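Triacylglycerol lipase (Yarrowia lipolytica, PDB 3O0D) probably catalyses the hydrolysis of triacylglycerols, as an extracellular, glycosylated class 3 lipase of the alpha/beta-hydrolase fold. Local coordinates at residues 78-83 with 155-160. Residues are numbered along the deposited sequence; the frame is centred on the assembly and turned at random.
Sequences SKQIYL and QIAVTG
Gln80 to Leu83 pair with Gln155 to Val158 as neighbouring parallel strands in the buried central sheet of the alpha/beta-hydrolase fold. The chain between them, which includes helices 91-100 and 127-150, returns to the same end of the sheet, so that the strands run parallel. Strand 155-161 carries Gly160, the first glycine of a GxSxG pattern consistent with the nucleophile elbow of lipases. Five backbone hydrogen bonds join the strands, donated in turn by one and the other, from Gln155 N to Lys79 O through to Thr159 N to Leu83 O (3.0 Å). In the middle, Ala157 N meets Ile81 O nearly head-on, with a C=O...N angle of 175°. On the face bearing Ile81, Leu83, Ile156 and Val158, helices 127-150 and 163-177 cover branched aliphatic side chains, suited to an apolar sheet-helix interface; there Leu83 and Val158 run alongside each other, CD2 of Leu83 lying 4.1 Å from CG1 of Val158. The other face is more polar and lies against helix 12-27. Here Ala157, with nothing beyond CB, fits at the edge of the Tyr82 ring, its CB 4.0 Å from Tyr82 CD1, while the Tyr82 hydroxyl bonds Asp75. Glutamine suits position 80 because one amide can both donate and accept: its OE1 receives Ser78 OG and Lys20, and its NE2 reaches Tyr21 as well as Gln155. With an alanine here, Gln155 OE1 and Tyr21 would probably lose their NE2 partner, and Ser78 and Lys20 a shared acceptor. With chi1 at 178°, Gln155 CG lies opposite the main-chain N and the extended chain runs beside that of Gln80, amide planes 33° apart; Gln80 NE2 gives Gln155 OE1 a 2.8 Å bond, bent to 144° at the hydrogen.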
# COMPACT_ATOMS: atom_id res chain seq x y z
N SER A 78 9.60 -5.42 17.35
CA SER A 78 10.01 -4.25 16.59
C SER A 78 9.43 -2.95 17.17
O SER A 78 9.84 -1.85 16.68
CB SER A 78 9.59 -4.40 15.08
OG SER A 78 8.16 -4.35 15.06
N LYS A 79 8.58 -3.08 18.19
CA LYS A 79 7.85 -1.91 18.78
C LYS A 79 7.05 -1.13 17.75
O LYS A 79 7.23 0.09 17.51
CB LYS A 79 8.88 -0.95 19.46
CG LYS A 79 9.41 -1.48 20.83
CD LYS A 79 10.19 -2.71 20.60
CE LYS A 79 10.93 -3.37 21.87
NZ LYS A 79 11.96 -4.36 21.38
N GLN A 80 6.17 -1.87 17.05
CA GLN A 80 5.36 -1.28 16.00
C GLN A 80 3.93 -1.81 16.18
O GLN A 80 3.70 -2.88 16.76
CB GLN A 80 5.82 -1.71 14.59
CG GLN A 80 7.21 -1.05 14.28
CD GLN A 80 7.74 -1.58 12.97
OE1 GLN A 80 7.95 -2.77 12.81
NE2 GLN A 80 7.81 -0.70 11.97
N ILE A 81 3.03 -1.00 15.63
CA ILE A 81 1.59 -1.41 15.49
C ILE A 81 1.41 -1.53 13.96
O ILE A 81 1.73 -0.61 13.20
CB ILE A 81 0.70 -0.25 16.00
CG1 ILE A 81 0.91 -0.13 17.52
CG2 ILE A 81 -0.82 -0.64 15.68
CD1 ILE A 81 0.34 1.27 18.14
N TYR A 82 0.85 -2.67 13.56
CA TYR A 82 0.64 -2.90 12.10
C TYR A 82 -0.86 -2.81 11.76
O TYR A 82 -1.61 -3.43 12.46
CB TYR A 82 1.03 -4.32 11.78
CG TYR A 82 2.48 -4.66 11.99
CD1 TYR A 82 3.46 -3.74 11.69
CD2 TYR A 82 2.81 -5.92 12.39
CE1 TYR A 82 4.84 -4.09 11.89
CE2 TYR A 82 4.21 -6.29 12.62
CZ TYR A 82 5.15 -5.34 12.31
OH TYR A 82 6.49 -5.61 12.50
N LEU A 83 -1.19 -2.01 10.76
CA LEU A 83 -2.53 -2.09 10.18
C LEU A 83 -2.30 -2.62 8.71
O LEU A 83 -1.57 -2.03 7.97
CB LEU A 83 -3.12 -0.69 10.10
CG LEU A 83 -4.49 -0.69 9.35
CD1 LEU A 83 -5.48 -1.64 10.00
CD2 LEU A 83 -5.01 0.76 9.41
N GLN A 155 5.84 2.65 16.77
CA GLN A 155 5.73 3.28 15.44
C GLN A 155 4.52 2.59 14.78
O GLN A 155 4.41 1.35 14.83
CB GLN A 155 6.94 2.94 14.55
CG GLN A 155 6.84 3.54 13.15
CD GLN A 155 8.00 3.19 12.23
OE1 GLN A 155 8.40 2.01 12.12
NE2 GLN A 155 8.54 4.19 11.56
N ILE A 156 3.66 3.37 14.13
CA ILE A 156 2.50 2.84 13.37
C ILE A 156 2.97 2.58 11.95
O ILE A 156 3.58 3.46 11.33
CB ILE A 156 1.42 3.94 13.34
CG1 ILE A 156 0.94 4.25 14.76
CG2 ILE A 156 0.24 3.55 12.40
CD1 ILE A 156 0.32 5.66 14.90
N ALA A 157 2.67 1.38 11.43
CA ALA A 157 3.02 1.03 10.05
C ALA A 157 1.76 0.51 9.34
O ALA A 157 1.10 -0.40 9.91
CB ALA A 157 4.09 -0.11 10.02
N VAL A 158 1.48 1.10 8.17
CA VAL A 158 0.26 0.71 7.41
C VAL A 158 0.76 0.08 6.12
O VAL A 158 1.58 0.69 5.44
CB VAL A 158 -0.61 1.88 7.10
CG1 VAL A 158 -2.00 1.36 6.63
CG2 VAL A 158 -0.79 2.65 8.42
N THR A 159 0.25 -1.11 5.82
CA THR A 159 0.68 -1.78 4.56
C THR A 159 -0.49 -2.50 3.90
O THR A 159 -1.47 -2.82 4.52
CB THR A 159 1.94 -2.70 4.79
OG1 THR A 159 2.45 -3.14 3.50
CG2 THR A 159 1.58 -3.87 5.57
N GLY A 160 -0.36 -2.69 2.61
CA GLY A 160 -1.42 -3.52 1.94
C GLY A 160 -0.98 -3.72 0.50
O GLY A 160 -0.25 -2.92 -0.09